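Local coordinates for response regulator aspartate phosphatase I (Bacillus subtilis subsp. subtilis, PDB 4I1A), which dephosphorylates the sporulation phosphotransferase Spo0F and activates excision and transfer of the mobile element ICEBs1 by inactivating its repressor ImmR, at residues A[321-325]-A[360-364]; A[334-338]-A[367-371]. All blocks are in the same frame, centred on the assembly; numbering follows the deposited sequence.

Contact 1 of 2, residues A[321-325]-A[360-364]; sequences IKNAF and YYRMS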
ATOM      1  N   ILE A 321       2.097 -18.864 -12.625  1.00 58.22           N
ATOM      2  CA  ILE A 321       1.116 -18.220 -11.751  1.00 56.87           C
ATOM      3  C   ILE A 321       0.986 -19.021 -10.447  1.00 56.34           C
ATOM      4  O   ILE A 321       1.091 -18.467  -9.348  1.00 51.10           O
ATOM      5  CB  ILE A 321      -0.261 -18.106 -12.457  1.00 56.13           C
ATOM      6  CG1 ILE A 321      -0.111 -17.358 -13.792  1.00 52.02           C
ATOM      7  CG2 ILE A 321      -1.297 -17.416 -11.549  1.00 49.88           C
ATOM      8  CD1 ILE A 321      -1.352 -17.403 -14.668  1.00 52.76           C
ATOM      9  N   LYS A 322       0.783 -20.331 -10.598  1.00 48.67           N
ATOM     10  CA  LYS A 322       0.727 -21.280  -9.490  1.00 63.53           C
ATOM     11  C   LYS A 322       1.945 -21.195  -8.560  1.00 65.07           C
ATOM     12  O   LYS A 322       1.807 -20.917  -7.360  1.00 60.79           O
ATOM     13  CB  LYS A 322       0.612 -22.701 -10.041  1.00 68.01           C
ATOM     14  CG  LYS A 322       0.488 -23.783  -8.984  1.00 78.91           C
ATOM     15  CD  LYS A 322       0.838 -25.168  -9.552  1.00 85.16           C
ATOM     16  CE  LYS A 322       0.318 -26.273  -8.636  1.00 85.88           C
ATOM     17  NZ  LYS A 322       0.532 -27.633  -9.194  1.00 84.86           N
ATOM     18  N   ASN A 323       3.131 -21.436  -9.111  1.00 53.67           N
ATOM     19  CA  ASN A 323       4.347 -21.415  -8.299  1.00 53.96           C
ATOM     20  C   ASN A 323       4.560 -20.079  -7.597  1.00 48.99           C
ATOM     21  O   ASN A 323       5.029 -20.026  -6.469  1.00 46.87           O
ATOM     22  CB  ASN A 323       5.565 -21.782  -9.136  1.00 54.65           C
ATOM     23  CG  ASN A 323       5.438 -23.163  -9.769  1.00 67.97           C
ATOM     24  OD1 ASN A 323       6.021 -23.432 -10.820  1.00 75.77           O
ATOM     25  ND2 ASN A 323       4.658 -24.038  -9.137  1.00 65.22           N
ATOM     26  N   ALA A 324       4.182 -18.996  -8.255  1.00 40.03           N
ATOM     27  CA  ALA A 324       4.305 -17.691  -7.637  1.00 41.53           C
ATOM     28  C   ALA A 324       3.380 -17.566  -6.414  1.00 54.00           C
ATOM     29  O   ALA A 324       3.791 -17.011  -5.387  1.00 52.41           O
ATOM     30  CB  ALA A 324       4.012 -16.621  -8.646  1.00 45.16           C
ATOM     31  N   PHE A 325       2.151 -18.087  -6.530  1.00 49.69           N
ATOM     32  CA  PHE A 325       1.202 -18.115  -5.406  1.00 54.46           C
ATOM     33  C   PHE A 325       1.672 -19.024  -4.288  1.00 52.08           C
ATOM     34  O   PHE A 325       1.449 -18.743  -3.118  1.00 52.21           O
ATOM     35  CB  PHE A 325      -0.232 -18.504  -5.847  1.00 47.72           C
ATOM     36  CG  PHE A 325      -1.009 -17.347  -6.434  1.00 55.50           C
ATOM     37  CD1 PHE A 325      -1.399 -16.285  -5.635  1.00 63.06           C
ATOM     38  CD2 PHE A 325      -1.325 -17.310  -7.780  1.00 64.25           C
ATOM     39  CE1 PHE A 325      -2.096 -15.211  -6.169  1.00 67.17           C
ATOM     40  CE2 PHE A 325      -2.022 -16.243  -8.316  1.00 70.26           C
ATOM     41  CZ  PHE A 325      -2.406 -15.191  -7.511  1.00 66.58           C
ATOM     42  N   TYR A 360      -8.967 -20.494  -8.966  1.00 49.03           N
ATOM     43  CA  TYR A 360      -8.429 -19.284  -8.372  1.00 38.23           C
ATOM     44  C   TYR A 360      -9.421 -18.539  -7.469  1.00 47.49           C
ATOM     45  O   TYR A 360      -9.007 -17.867  -6.518  1.00 51.16           O
ATOM     46  CB  TYR A 360      -7.802 -18.388  -9.457  1.00 42.46           C
ATOM     47  CG  TYR A 360      -6.419 -18.883  -9.826  1.00 47.52           C
ATOM     48  CD1 TYR A 360      -5.318 -18.578  -9.022  1.00 40.64           C
ATOM     49  CD2 TYR A 360      -6.219 -19.694 -10.941  1.00 49.41           C
ATOM     50  CE1 TYR A 360      -4.066 -19.047  -9.322  1.00 47.68           C
ATOM     51  CE2 TYR A 360      -4.954 -20.168 -11.264  1.00 42.47           C
ATOM     52  CZ  TYR A 360      -3.884 -19.843 -10.443  1.00 49.49           C
ATOM     53  OH  TYR A 360      -2.629 -20.305 -10.730  1.00 54.90           O
ATOM     54  N   TYR A 361     -10.720 -18.673  -7.735  1.00 44.54           N
ATOM     55  CA  TYR A 361     -11.720 -18.158  -6.787  1.00 52.43           C
ATOM     56  C   TYR A 361     -11.620 -18.966  -5.499  1.00 47.30           C
ATOM     57  O   TYR A 361     -11.673 -18.392  -4.405  1.00 43.62           O
ATOM     58  CB  TYR A 361     -13.157 -18.193  -7.351  1.00 43.73           C
ATOM     59  CG  TYR A 361     -13.423 -17.129  -8.411  1.00 46.98           C
ATOM     60  CD1 TYR A 361     -13.155 -15.782  -8.156  1.00 43.12           C
ATOM     61  CD2 TYR A 361     -13.937 -17.473  -9.667  1.00 41.18           C
ATOM     62  CE1 TYR A 361     -13.392 -14.798  -9.128  1.00 46.94           C
ATOM     63  CE2 TYR A 361     -14.170 -16.502 -10.643  1.00 44.78           C
ATOM     64  CZ  TYR A 361     -13.887 -15.164 -10.364  1.00 48.32           C
ATOM     65  OH  TYR A 361     -14.096 -14.191 -11.311  1.00 45.90           O
ATOM     66  N   ARG A 362     -11.431 -20.283  -5.636  1.00 47.69           N
ATOM     67  CA  ARG A 362     -11.274 -21.171  -4.478  1.00 51.67           C
ATOM     68  C   ARG A 362     -10.069 -20.771  -3.667  1.00 52.25           C
ATOM     69  O   ARG A 362     -10.106 -20.776  -2.442  1.00 51.05           O
ATOM     70  CB  ARG A 362     -11.126 -22.634  -4.902  1.00 41.24           C
ATOM     71  CG  ARG A 362     -12.404 -23.232  -5.510  1.00 49.63           C
ATOM     72  CD  ARG A 362     -12.306 -24.739  -5.716  1.00 51.95           C
ATOM     73  NE  ARG A 362     -13.450 -25.395  -5.101  1.00 61.08           N
ATOM     74  CZ  ARG A 362     -13.374 -26.448  -4.304  1.00 65.56           C
ATOM     75  NH1 ARG A 362     -12.201 -26.995  -4.043  1.00 64.78           N
ATOM     76  NH2 ARG A 362     -14.478 -26.959  -3.779  1.00 85.79           N
ATOM     77  N   MET A 363      -9.003 -20.388  -4.357  1.00 48.91           N
ATOM     78  CA  MET A 363      -7.773 -20.023  -3.673  1.00 52.11           C
ATOM     79  C   MET A 363      -7.936 -18.735  -2.890  1.00 51.67           C
ATOM     80  O   MET A 363      -7.423 -18.609  -1.773  1.00 52.13           O
ATOM     81  CB  MET A 363      -6.608 -19.893  -4.651  1.00 50.58           C
ATOM     82  CG  MET A 363      -5.268 -19.818  -3.943  1.00 56.23           C
ATOM     83  SD  MET A 363      -3.934 -20.036  -5.100  1.00 90.75           S
ATOM     84  CE  MET A 363      -4.020 -18.438  -5.810  1.00 42.93           C
ATOM     85  N   SER A 364      -8.650 -17.780  -3.478  1.00 50.74           N
ATOM     86  CA  SER A 364      -8.942 -16.526  -2.789  1.00 44.70           C
ATOM     87  C   SER A 364      -9.765 -16.773  -1.524  1.00 43.99           C
ATOM     88  O   SER A 364      -9.561 -16.088  -0.518  1.00 46.55           O
ATOM     89  CB  SER A 364      -9.688 -15.553  -3.701  1.00 53.99           C
ATOM     90  OG  SER A 364     -10.982 -16.058  -4.002  1.00 66.44           O
TER
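Tyr360 reaches from helix 354-373 toward helix 318-330 and lays its hydroxyl against the first turn of segment 321-325. The ring ends with OH 3.3 Å from CG2 of Ile321. The same oxygen comes near the backbone N of Lys322, but the angle is too poor for a hydrogen bond. Further back on the ring, CE1 lies 3.6 Å from CD2 of Phe325; the two ring planes are inclined at 51°, neither stacked nor edge-to-face. The two segments run nearly parallel, 7° apart, with axes 13.1 Å from each other, a separation bridged by Tyr360, Met363 and Phe325, with Ile321 CG2 at the tyrosine hydroxyl. The near-parallel run of two helices with one helix between them in the chain is consistent with the stacked helices of a tetratricopeptide-repeat (TPR) superhelix; that helix, 334-351, packs beside them, its Phe340 touching Phe325 and its Ser341 touching Met363. One turn on from Tyr360, Met363 carries its chain out with CG anti to the backbone N, then bends at the thioether (chi3 76°). The bend sets CE over one face of the Phe325 ring, 3.3 Å from CG and displaced toward the rim, a CH-pi contact, while SD adds an oblique Met-aromatic approach.

Contact 2 of 2, residues A[334-338]-A[367-371]; sequences FADVE and ARRKI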
ATOM      1  N   PHE A 334      -1.041 -13.508   2.593  1.00 41.06           N
ATOM      2  CA  PHE A 334      -2.374 -13.931   2.198  1.00 51.28           C
ATOM      3  C   PHE A 334      -3.241 -12.828   1.585  1.00 47.74           C
ATOM      4  O   PHE A 334      -4.091 -13.108   0.742  1.00 52.70           O
ATOM      5  CB  PHE A 334      -3.059 -14.618   3.379  1.00 56.20           C
ATOM      6  CG  PHE A 334      -2.305 -15.815   3.879  1.00 52.55           C
ATOM      7  CD1 PHE A 334      -2.047 -16.883   3.032  1.00 53.72           C
ATOM      8  CD2 PHE A 334      -1.837 -15.872   5.188  1.00 56.71           C
ATOM      9  CE1 PHE A 334      -1.335 -18.001   3.481  1.00 59.96           C
ATOM     10  CE2 PHE A 334      -1.129 -16.980   5.643  1.00 61.16           C
ATOM     11  CZ  PHE A 334      -0.872 -18.049   4.783  1.00 55.97           C
ATOM     12  N   ALA A 335      -3.008 -11.583   1.989  1.00 45.69           N
ATOM     13  CA  ALA A 335      -3.681 -10.444   1.362  1.00 55.75           C
ATOM     14  C   ALA A 335      -3.333 -10.375  -0.129  1.00 49.67           C
ATOM     15  O   ALA A 335      -4.228 -10.319  -0.983  1.00 52.43           O
ATOM     16  CB  ALA A 335      -3.335  -9.125   2.077  1.00 47.07           C
ATOM     17  N   ASP A 336      -2.036 -10.405  -0.432  1.00 53.16           N
ATOM     18  CA  ASP A 336      -1.545 -10.500  -1.816  1.00 43.51           C
ATOM     19  C   ASP A 336      -2.113 -11.697  -2.551  1.00 40.10           C
ATOM     20  O   ASP A 336      -2.511 -11.579  -3.695  1.00 55.66           O
ATOM     21  CB  ASP A 336      -0.029 -10.553  -1.843  1.00 55.35           C
ATOM     22  CG  ASP A 336       0.592  -9.236  -1.460  1.00 63.48           C
ATOM     23  OD1 ASP A 336      -0.129  -8.223  -1.493  1.00 67.70           O
ATOM     24  OD2 ASP A 336       1.793  -9.214  -1.141  1.00 77.45           O
ATOM     25  N   VAL A 337      -2.183 -12.841  -1.882  1.00 41.21           N
ATOM     26  CA  VAL A 337      -2.732 -14.047  -2.503  1.00 45.33           C
ATOM     27  C   VAL A 337      -4.223 -13.900  -2.783  1.00 57.60           C
ATOM     28  O   VAL A 337      -4.723 -14.328  -3.823  1.00 56.75           O
ATOM     29  CB  VAL A 337      -2.500 -15.306  -1.620  1.00 49.02           C
ATOM     30  CG1 VAL A 337      -3.304 -16.512  -2.153  1.00 40.79           C
ATOM     31  CG2 VAL A 337      -1.022 -15.638  -1.542  1.00 48.71           C
ATOM     32  N   GLU A 338      -4.929 -13.294  -1.839  1.00 55.68           N
ATOM     33  CA  GLU A 338      -6.357 -13.103  -1.979  1.00 54.52           C
ATOM     34  C   GLU A 338      -6.666 -12.129  -3.120  1.00 47.84           C
ATOM     35  O   GLU A 338      -7.450 -12.429  -4.015  1.00 47.75           O
ATOM     36  CB  GLU A 338      -6.937 -12.587  -0.665  1.00 53.41           C
ATOM     37  CG  GLU A 338      -8.419 -12.305  -0.714  1.00 56.94           C
ATOM     38  CD  GLU A 338      -8.851 -11.321   0.366  1.00 66.02           C
ATOM     39  OE1 GLU A 338     -10.050 -11.295   0.714  1.00 64.21           O
ATOM     40  OE2 GLU A 338      -7.987 -10.560   0.856  1.00 75.56           O
ATOM     41  N   ALA A 367      -7.332 -18.105   1.100  1.00 48.06           N
ATOM     42  CA  ALA A 367      -6.459 -17.033   1.571  1.00 50.96           C
ATOM     43  C   ALA A 367      -7.191 -16.132   2.564  1.00 50.60           C
ATOM     44  O   ALA A 367      -6.629 -15.740   3.593  1.00 50.00           O
ATOM     45  CB  ALA A 367      -5.906 -16.224   0.413  1.00 45.21           C
ATOM     46  N   ARG A 368      -8.444 -15.814   2.243  1.00 48.84           N
ATOM     47  CA  ARG A 368      -9.295 -15.003   3.112  1.00 51.83           C
ATOM     48  C   ARG A 368      -9.457 -15.698   4.466  1.00 56.29           C
ATOM     49  O   ARG A 368      -9.293 -15.075   5.516  1.00 57.08           O
ATOM     50  CB  ARG A 368     -10.660 -14.768   2.453  1.00 56.03           C
ATOM     51  CG  ARG A 368     -11.690 -13.985   3.284  1.00 60.96           C
ATOM     52  CD  ARG A 368     -13.093 -14.648   3.237  1.00119.90           C
ATOM     53  NE  ARG A 368     -13.234 -15.759   4.188  1.00117.10           N
ATOM     54  CZ  ARG A 368     -14.390 -16.328   4.532  1.00109.97           C
ATOM     55  NH1 ARG A 368     -15.530 -15.900   4.012  1.00111.74           N
ATOM     56  NH2 ARG A 368     -14.406 -17.326   5.406  1.00105.52           N
ATOM     57  N   ARG A 369      -9.764 -16.993   4.439  1.00 52.39           N
ATOM     58  CA  ARG A 369      -9.878 -17.765   5.673  1.00 50.87           C
ATOM     59  C   ARG A 369      -8.598 -17.717   6.501  1.00 53.53           C
ATOM     60  O   ARG A 369      -8.647 -17.611   7.725  1.00 50.49           O
ATOM     61  CB  ARG A 369     -10.286 -19.205   5.382  1.00 50.68           C
ATOM     62  CG  ARG A 369     -11.740 -19.318   4.914  1.00 52.48           C
ATOM     63  CD  ARG A 369     -12.172 -20.749   4.660  1.00 53.53           C
ATOM     64  NE  ARG A 369     -13.620 -20.812   4.450  1.00 78.79           N
ATOM     65  CZ  ARG A 369     -14.217 -21.521   3.494  1.00 86.42           C
ATOM     66  NH1 ARG A 369     -13.494 -22.245   2.646  1.00 80.19           N
ATOM     67  NH2 ARG A 369     -15.542 -21.508   3.387  1.00 87.36           N
ATOM     68  N   LYS A 370      -7.454 -17.764   5.832  1.00 54.58           N
ATOM     69  CA  LYS A 370      -6.185 -17.700   6.536  1.00 56.51           C
ATOM     70  C   LYS A 370      -5.941 -16.340   7.173  1.00 56.38           C
ATOM     71  O   LYS A 370      -5.333 -16.259   8.240  1.00 61.69           O
ATOM     72  CB  LYS A 370      -5.030 -18.124   5.623  1.00 62.34           C
ATOM     73  CG  LYS A 370      -4.940 -19.636   5.493  1.00 62.63           C
ATOM     74  CD  LYS A 370      -3.888 -20.071   4.507  1.00 72.73           C
ATOM     75  CE  LYS A 370      -3.608 -21.562   4.639  1.00 78.95           C
ATOM     76  NZ  LYS A 370      -3.113 -21.899   6.012  1.00 85.44           N
ATOM     77  N   ILE A 371      -6.429 -15.277   6.539  1.00 56.12           N
ATOM     78  CA  ILE A 371      -6.351 -13.947   7.142  1.00 53.82           C
ATOM     79  C   ILE A 371      -7.189 -13.860   8.429  1.00 54.36           C
ATOM     80  O   ILE A 371      -6.682 -13.438   9.458  1.00 50.46           O
ATOM     81  CB  ILE A 371      -6.749 -12.822   6.152  1.00 62.82           C
ATOM     82  CG1 ILE A 371      -5.773 -12.773   4.981  1.00 56.72           C
ATOM     83  CG2 ILE A 371      -6.773 -11.451   6.853  1.00 57.30           C
ATOM     84  CD1 ILE A 371      -6.179 -11.795   3.895  1.00 51.35           C
TER
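Phe334, in the first turn of helix 334-351, turns one ring face to Lys370 of helix 354-373. CB of Lys370 sits 3.9 Å from the centroid of the Phe334 ring, almost on its normal, a CH-pi contact over the ring centre. The lysine chain then runs on across that face, bringing CD to 3.4 Å from CE1 of Phe334. It is extended as far as CE and turns only at NZ (chi4 -60°); CB and CD are the atoms that lie against the ring. At the root of the same aromatic side chain, CB of Phe334 touches CG1 of Ile371, whose CD1 continues to the backbone N of Ala335. The two segments cross at -153° with axes 8.6 Å apart, as in the antiparallel helix pair of a TPR hairpin; the predicted sixth TPR begins at Glu338 and takes in all of 367-371. The small side chain of Ala367 allows close approach: its CB lies 3.6 Å from the carbonyl O of Phe334. Val337 meets the same methyl through CG1, at 3.7 Å from Ala367 CB, and also packs on Phe325 and Leu328 of helix 318-330. Glu338 extends past Ala367 with CG anti to the backbone N (chi1 178°), its CB against that methyl. Its carboxylate meets carbon: OE2 is 3.7 Å from CD1 of Ile371, and OE1 lies by CB of Arg368. The Arg368 chain bends away, leaving NE 6.5 Å from Glu338 OE1, too far for a salt bridge.

Overall arrangement
Both contacts use helix 354-373, whose side chains meet helix 318-330 in contact 1 and helix 334-351 in contact 2. Contact 1 is mostly buried and joins two nearly parallel helices, their axes well separated, through aromatic and thioether side chains and Ile321. Contact 2 is only partly buried: its antiparallel helices come much closer, on a small alanine at the centre, with the Lys370 chain over the Phe334 ring and the Glu338 carboxylate against aliphatic carbons on the more exposed flanks. Neither has a hydrogen bond between its segments. Their centres are 10 Å apart, and they touch directly, with Phe325 CE1 3.6 Å from Val337 O. Together they join three consecutive helices at the C-terminal end of the modelled chain.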